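Local coordinates for uncharacterized protein VP1736 (Vibrio parahaemolyticus, PDB 3LXQ) that is of unknown function but carries a sulfatase-family domain belonging to the alkaline phosphatase clan, built as a mixed beta sheet packed between helices, at residues T176-G181 with F242-T247; V89-E94 with F300-D305; G182-D187 with D199-E204. One frame throughout, in Å; residues are numbered along the deposited sequence.

How the contacts relate
The three contacts read outward across one mixed sheet. Contact 2 pairs strands 87-93 and 298-304 near the centre of the chain, contact 1 pairs 175-180 with 241-246, and contact 3 lies about the edge strand 200-202. Contacts 1 and 2 are wholly buried and are joined by backbone bonds between strands 241-246 and 87-93; contact 3 is partly buried and meets contact 1 through strand 175-180. The chemistry follows the place: both inner contacts are parallel ladders of backbone hydrogen bonds with mostly apolar side chains on the two faces, contact 2 adding a pair of acids at its end, whereas contact 3 is a loop fastened largely by glutamates.

Contact 1: T176-G181 with F242-T247; sequences TQFIYG and FSLVFT
F178 lies alongside L244 and F246 with all three side chains pointing the same way, a clear example of how cross-strand neighbours in a parallel ladder line up on one face of the sheet. With CG anti to the backbone N (chi1 171°), the F178 ring leans over the partner strand: CD1 meets L244 CG at 3.8 Å, and CE1 meets F246 CB at 3.8 Å. Y180 repeats the torsion, placing its ring edge near the carbonyl of F246, with Y180 CD1 3.5 Å from F246 O. The Y180 and F246 rings are near parallel, at 21°, but slid so far apart that they barely overlap. At the other end of the same face, the T176 methyl CG2 approaches the edge of the F242 ring, 3.9 Å from CD2. On the opposite face I179 reaches V245, CD1 to CG2 4.0 Å. Four backbone bonds hold the strands, those of Q177, L244, I179 and F246; the shortest runs from I179 N to L244 O, at 2.6 Å. Beyond the ladder, a water accepts from G181 N and donates to F246 O, continuing the link where the strands part. F178 packs edge-to-face on F193, and helix 189-195 covers this face, its M189 against F178 and Y180 and its F193 also against L244; helix 220-234 lies against Q177 and S243 on the other, while strands 200-202 and 87-93 flank the pair.

Contact 2: V89-E94 with F300-D305; sequences VILLQE and FIVIAD
F300 opens the second strand with its ring lying beside V89, CD2 to CG1 3.6 Å, and the following bond, from I301 N to V89 O, begins a parallel ladder. I301 turns to the other face, where its methyl CG2 touches I90 CG1 at 3.6 Å, while its carbonyl accepts from L91 N. V302 returns to the first face and supports the bent chain of Q93, CG1 to CG 3.7 Å; that bend (chi2 -65°) folds the amide back, and Q93 NE2 donates to L91 O at 2.9 Å from above the carbonyl plane. I303 N gives a weak bond to L91 O, while I303 O accepts a short one, 2.7 Å, from Q93 N. After A304, D305 N reaches Q93 O, and D305 CB lies across the methyl CD1 of L92. The D305 carboxylate stands at 85° to that of E94, with OD2 and OE2 3.2 Å apart; S133 OG bonds to both oxygens and so bridges the acids. In clan relatives, active-site groups gather at the C-terminal ends of the parallel strands. Helix 271-289 packs against L91 and V302, and strands 241-246 and 322-328 border the pair.

Contact 3: G182-D187 with D199-E204; sequences GEANFD and DQIVEE
E203 sets CG between its backbone N and carbonyl carbon (chi1 68°) and runs extended from there, carrying OE1 to the backbone of A184; E183, bent at chi2 (65°), curls its own carboxylate back to the same spot. A184 N donates to E203 OE1 at 2.8 Å, almost straight, from above the carboxylate plane. E183 OE2 lies only 2.6 Å from E203 OE1, the two carboxylate planes being nearly perpendicular. E183 OE2 accepts from N185 N at 2.9 Å on its anti side. That bond braces the type I turn from E183 to F186. K190 forms a salt bridge with E203 OE2 and a long, weak ion pair with E183 OE2, and its positive charge probably stabilises the two carboxyl groups. Nearer the strand 175-180, E204 N donates to G182 O at 3.0 Å, a plain backbone tie, while the A184 methyl CB rests on I201 CG2 at 3.8 Å. The contact thus illustrates a local beta-alpha-beta unit in which the loop entering the helix is tied to the end of the next strand: helix 189-195 packs against A184 and I201, and strand 200-202 lines the edge of the sheet beside 175-180, with helix 220-234 against V202.

Contact 1: T176-G181 with F242-T247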
# COMPACT_ATOMS: atom_id res chain seq x y z
N THR A 176 0.76 10.02 15.72
CA THR A 176 0.41 9.60 14.35
C THR A 176 0.08 10.80 13.47
O THR A 176 -0.64 11.71 13.89
CB THR A 176 -0.74 8.57 14.34
OG1 THR A 176 -1.86 9.09 15.07
CG2 THR A 176 -0.28 7.26 14.97
N GLN A 177 0.62 10.80 12.26
CA GLN A 177 0.47 11.95 11.37
C GLN A 177 0.37 11.55 9.91
O GLN A 177 0.74 10.45 9.53
CB GLN A 177 1.60 12.96 11.55
CG GLN A 177 2.98 12.44 11.16
CD GLN A 177 4.04 13.51 11.10
OE1 GLN A 177 3.88 14.61 11.64
NE2 GLN A 177 5.15 13.20 10.43
N PHE A 178 -0.15 12.48 9.11
CA PHE A 178 -0.25 12.35 7.68
C PHE A 178 0.39 13.60 7.11
O PHE A 178 0.03 14.70 7.49
CB PHE A 178 -1.72 12.28 7.28
CG PHE A 178 -1.98 12.36 5.80
CD1 PHE A 178 -1.36 11.48 4.90
CD2 PHE A 178 -2.88 13.30 5.30
CE1 PHE A 178 -1.61 11.55 3.52
CE2 PHE A 178 -3.15 13.37 3.93
CZ PHE A 178 -2.52 12.49 3.04
N ILE A 179 1.38 13.44 6.23
CA ILE A 179 1.96 14.59 5.56
C ILE A 179 1.60 14.55 4.08
O ILE A 179 1.87 13.57 3.40
CB ILE A 179 3.50 14.69 5.72
CG1 ILE A 179 3.92 14.58 7.20
CG2 ILE A 179 4.00 16.03 5.14
CD1 ILE A 179 5.46 14.57 7.42
N TYR A 180 1.02 15.65 3.61
CA TYR A 180 0.54 15.80 2.24
C TYR A 180 0.92 17.20 1.73
O TYR A 180 1.02 18.14 2.52
CB TYR A 180 -0.97 15.63 2.25
CG TYR A 180 -1.65 15.51 0.91
CD1 TYR A 180 -1.17 14.64 -0.06
CD2 TYR A 180 -2.80 16.26 0.63
CE1 TYR A 180 -1.80 14.52 -1.28
CE2 TYR A 180 -3.44 16.15 -0.60
CZ TYR A 180 -2.93 15.28 -1.55
OH TYR A 180 -3.55 15.16 -2.76
N GLY A 181 1.11 17.34 0.42
CA GLY A 181 1.44 18.62 -0.19
C GLY A 181 0.27 19.51 -0.60
O GLY A 181 0.43 20.74 -0.68
N PHE A 242 4.41 7.51 13.89
CA PHE A 242 4.01 6.86 12.64
C PHE A 242 3.58 7.94 11.66
O PHE A 242 2.64 8.69 11.93
CB PHE A 242 2.87 5.85 12.87
CG PHE A 242 2.12 5.48 11.60
CD1 PHE A 242 2.80 4.93 10.50
CD2 PHE A 242 0.75 5.67 11.51
CE1 PHE A 242 2.11 4.59 9.33
CE2 PHE A 242 0.05 5.33 10.34
CZ PHE A 242 0.74 4.79 9.25
N SER A 243 4.27 8.01 10.53
CA SER A 243 4.02 9.03 9.53
C SER A 243 3.68 8.46 8.15
O SER A 243 4.44 7.68 7.58
CB SER A 243 5.23 9.95 9.44
OG SER A 243 5.00 11.00 8.51
N LEU A 244 2.52 8.86 7.63
CA LEU A 244 2.15 8.60 6.24
C LEU A 244 2.40 9.87 5.42
O LEU A 244 1.80 10.89 5.68
CB LEU A 244 0.68 8.14 6.12
CG LEU A 244 0.10 8.03 4.70
CD1 LEU A 244 0.85 7.01 3.86
CD2 LEU A 244 -1.38 7.72 4.72
N VAL A 245 3.27 9.76 4.42
CA VAL A 245 3.68 10.87 3.56
C VAL A 245 3.29 10.49 2.14
O VAL A 245 3.70 9.44 1.65
CB VAL A 245 5.20 11.08 3.59
CG1 VAL A 245 5.60 12.22 2.67
CG2 VAL A 245 5.73 11.32 5.03
N PHE A 246 2.52 11.35 1.47
CA PHE A 246 1.91 11.00 0.19
C PHE A 246 2.27 12.02 -0.87
O PHE A 246 1.94 13.20 -0.73
CB PHE A 246 0.39 10.89 0.38
CG PHE A 246 -0.36 10.33 -0.83
CD1 PHE A 246 0.25 9.48 -1.75
CD2 PHE A 246 -1.71 10.65 -1.01
CE1 PHE A 246 -0.46 8.96 -2.85
CE2 PHE A 246 -2.44 10.13 -2.10
CZ PHE A 246 -1.81 9.29 -3.02
N THR A 247 2.94 11.58 -1.93
CA THR A 247 3.34 12.48 -3.03
C THR A 247 2.15 12.98 -3.84
O THR A 247 1.08 12.36 -3.82
CB THR A 247 4.41 11.84 -3.99
OG1 THR A 247 3.84 10.73 -4.71
CG2 THR A 247 5.65 11.39 -3.21
O HOH W 1 1.79 15.71 -1.70

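Contact 2: V89-E94 with F300-D305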
# COMPACT_ATOMS: atom_id res chain seq x y z
N VAL A 89 7.80 5.23 8.95
CA VAL A 89 7.57 6.23 7.92
C VAL A 89 7.15 5.52 6.64
O VAL A 89 7.90 4.69 6.10
CB VAL A 89 8.82 7.12 7.70
CG1 VAL A 89 8.71 7.94 6.44
CG2 VAL A 89 9.05 8.04 8.91
N ILE A 90 5.93 5.82 6.19
CA ILE A 90 5.42 5.32 4.92
C ILE A 90 5.47 6.44 3.87
O ILE A 90 4.84 7.47 4.03
CB ILE A 90 3.97 4.79 5.06
CG1 ILE A 90 3.92 3.58 6.02
CG2 ILE A 90 3.39 4.41 3.68
CD1 ILE A 90 2.49 3.12 6.39
N LEU A 91 6.23 6.21 2.80
CA LEU A 91 6.40 7.22 1.76
C LEU A 91 5.62 6.71 0.56
O LEU A 91 6.17 6.00 -0.29
CB LEU A 91 7.88 7.42 1.41
CG LEU A 91 8.81 7.77 2.57
CD1 LEU A 91 10.29 7.75 2.13
CD2 LEU A 91 8.45 9.12 3.18
N LEU A 92 4.34 7.06 0.52
CA LEU A 92 3.41 6.58 -0.51
C LEU A 92 3.60 7.34 -1.82
O LEU A 92 3.59 8.58 -1.85
CB LEU A 92 1.96 6.63 0.01
CG LEU A 92 0.83 6.02 -0.86
CD1 LEU A 92 1.02 4.55 -1.11
CD2 LEU A 92 -0.54 6.26 -0.25
N GLN A 93 3.79 6.60 -2.89
CA GLN A 93 4.20 7.18 -4.16
C GLN A 93 3.02 7.20 -5.12
O GLN A 93 2.61 6.15 -5.63
CB GLN A 93 5.37 6.40 -4.75
CG GLN A 93 6.55 6.25 -3.81
CD GLN A 93 7.20 7.58 -3.48
OE1 GLN A 93 7.44 8.39 -4.36
NE2 GLN A 93 7.47 7.82 -2.19
N GLU A 94 2.48 8.40 -5.33
CA GLU A 94 1.39 8.60 -6.28
C GLU A 94 1.70 8.04 -7.66
O GLU A 94 2.64 8.48 -8.32
CB GLU A 94 1.04 10.09 -6.40
CG GLU A 94 0.01 10.41 -7.51
CD GLU A 94 -1.31 9.70 -7.28
OE1 GLU A 94 -1.80 9.00 -8.19
OE2 GLU A 94 -1.85 9.84 -6.16
N PHE A 300 11.52 2.76 7.02
CA PHE A 300 10.93 3.48 5.91
C PHE A 300 10.41 2.49 4.88
O PHE A 300 11.03 1.45 4.65
CB PHE A 300 11.97 4.40 5.24
CG PHE A 300 12.56 5.42 6.17
CD1 PHE A 300 13.65 5.11 6.98
CD2 PHE A 300 12.05 6.71 6.22
CE1 PHE A 300 14.21 6.06 7.84
CE2 PHE A 300 12.60 7.68 7.09
CZ PHE A 300 13.68 7.35 7.90
N ILE A 301 9.26 2.80 4.29
CA ILE A 301 8.79 2.02 3.15
C ILE A 301 8.51 2.95 1.97
O ILE A 301 7.84 3.94 2.10
CB ILE A 301 7.60 1.04 3.52
CG1 ILE A 301 7.21 0.17 2.33
CG2 ILE A 301 6.36 1.79 4.06
CD1 ILE A 301 6.27 -0.96 2.71
N VAL A 302 9.08 2.64 0.81
CA VAL A 302 8.75 3.35 -0.42
C VAL A 302 7.81 2.42 -1.17
O VAL A 302 8.21 1.34 -1.58
CB VAL A 302 9.97 3.62 -1.32
CG1 VAL A 302 9.54 4.34 -2.61
CG2 VAL A 302 11.06 4.41 -0.58
N ILE A 303 6.57 2.84 -1.34
CA ILE A 303 5.57 2.01 -2.02
C ILE A 303 4.57 2.89 -2.78
O ILE A 303 4.19 3.96 -2.30
CB ILE A 303 4.87 1.03 -1.02
CG1 ILE A 303 4.14 -0.09 -1.78
CG2 ILE A 303 3.98 1.77 -0.02
CD1 ILE A 303 3.63 -1.23 -0.91
N ALA A 304 4.16 2.45 -3.96
CA ALA A 304 3.14 3.18 -4.72
C ALA A 304 1.74 2.93 -4.15
O ALA A 304 1.51 1.97 -3.38
CB ALA A 304 3.19 2.81 -6.20
N ASP A 305 0.81 3.81 -4.50
CA ASP A 305 -0.60 3.60 -4.17
C ASP A 305 -1.29 2.76 -5.24
O ASP A 305 -2.29 2.10 -4.96
CB ASP A 305 -1.33 4.93 -3.92
CG ASP A 305 -1.27 5.88 -5.11
OD1 ASP A 305 -0.50 5.64 -6.07
OD2 ASP A 305 -2.01 6.88 -5.08

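Contact 3: G182-D187 with D199-E204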
# COMPACT_ATOMS: atom_id res chain seq x y z
N GLY A 182 -0.88 18.90 -0.87
CA GLY A 182 -2.08 19.61 -1.31
C GLY A 182 -3.11 19.78 -0.22
O GLY A 182 -2.77 19.93 0.96
N GLU A 183 -4.38 19.77 -0.60
CA GLU A 183 -5.48 19.91 0.35
C GLU A 183 -5.92 18.54 0.85
O GLU A 183 -6.33 17.69 0.06
CB GLU A 183 -6.66 20.67 -0.28
CG GLU A 183 -8.02 20.50 0.42
CD GLU A 183 -8.06 21.07 1.85
OE1 GLU A 183 -8.34 22.28 2.01
OE2 GLU A 183 -7.85 20.28 2.81
N ALA A 184 -5.85 18.35 2.17
CA ALA A 184 -6.10 17.05 2.79
C ALA A 184 -7.57 16.58 2.78
O ALA A 184 -7.83 15.39 2.96
CB ALA A 184 -5.53 17.02 4.21
N ASN A 185 -8.51 17.49 2.56
CA ASN A 185 -9.92 17.14 2.42
C ASN A 185 -10.19 16.39 1.12
O ASN A 185 -11.22 15.73 0.97
CB ASN A 185 -10.82 18.39 2.45
CG ASN A 185 -11.15 18.86 3.88
OD1 ASN A 185 -11.54 20.01 4.08
ND2 ASN A 185 -11.02 17.97 4.86
N PHE A 186 -9.26 16.51 0.18
CA PHE A 186 -9.35 15.86 -1.12
C PHE A 186 -9.48 14.34 -0.96
O PHE A 186 -8.86 13.75 -0.07
CB PHE A 186 -8.11 16.22 -1.96
CG PHE A 186 -8.06 15.52 -3.29
CD1 PHE A 186 -8.93 15.87 -4.31
CD2 PHE A 186 -7.13 14.50 -3.51
CE1 PHE A 186 -8.89 15.20 -5.55
CE2 PHE A 186 -7.07 13.84 -4.74
CZ PHE A 186 -7.95 14.19 -5.76
N ASP A 187 -10.31 13.71 -1.79
CA ASP A 187 -10.63 12.28 -1.67
C ASP A 187 -11.06 11.87 -0.25
O ASP A 187 -10.91 10.71 0.15
CB ASP A 187 -9.43 11.41 -2.09
CG ASP A 187 -9.42 11.09 -3.58
OD1 ASP A 187 -10.46 11.24 -4.27
OD2 ASP A 187 -8.36 10.65 -4.06
N ASP A 199 -3.46 11.87 14.66
CA ASP A 199 -3.43 13.01 15.58
C ASP A 199 -3.30 14.32 14.82
O ASP A 199 -4.19 15.17 14.87
CB ASP A 199 -2.24 12.90 16.56
CG ASP A 199 -2.45 11.86 17.64
OD1 ASP A 199 -3.61 11.49 17.90
OD2 ASP A 199 -1.45 11.43 18.25
N GLN A 200 -2.19 14.46 14.11
CA GLN A 200 -1.83 15.66 13.39
C GLN A 200 -2.01 15.43 11.89
O GLN A 200 -1.76 14.33 11.39
CB GLN A 200 -0.37 16.00 13.69
CG GLN A 200 0.30 17.00 12.76
CD GLN A 200 1.79 17.14 13.02
OE1 GLN A 200 2.30 18.26 13.14
NE2 GLN A 200 2.49 16.01 13.12
N ILE A 201 -2.49 16.45 11.18
CA ILE A 201 -2.45 16.45 9.72
C ILE A 201 -1.72 17.70 9.25
O ILE A 201 -2.09 18.83 9.60
CB ILE A 201 -3.84 16.31 9.06
CG1 ILE A 201 -4.37 14.89 9.25
CG2 ILE A 201 -3.77 16.63 7.56
CD1 ILE A 201 -5.76 14.65 8.71
N VAL A 202 -0.68 17.46 8.47
CA VAL A 202 0.14 18.49 7.89
C VAL A 202 -0.26 18.56 6.42
O VAL A 202 -0.17 17.56 5.71
CB VAL A 202 1.65 18.14 8.03
CG1 VAL A 202 2.53 19.25 7.47
CG2 VAL A 202 2.00 17.85 9.49
N GLU A 203 -0.72 19.72 5.98
CA GLU A 203 -1.15 19.89 4.60
C GLU A 203 -0.70 21.23 4.02
O GLU A 203 0.10 21.93 4.65
CB GLU A 203 -2.66 19.70 4.49
CG GLU A 203 -3.49 20.78 5.14
CD GLU A 203 -4.96 20.50 5.05
OE1 GLU A 203 -5.49 20.48 3.91
OE2 GLU A 203 -5.59 20.28 6.11
N GLU A 204 -1.21 21.59 2.84
CA GLU A 204 -0.72 22.76 2.11
C GLU A 204 -0.64 24.05 2.95
O GLU A 204 0.34 24.79 2.87
CB GLU A 204 -1.56 23.01 0.84
CG GLU A 204 -0.87 23.93 -0.17
CD GLU A 204 -1.64 24.11 -1.47
OE1 GLU A 204 -2.69 23.45 -1.67
OE2 GLU A 204 -1.18 24.92 -2.31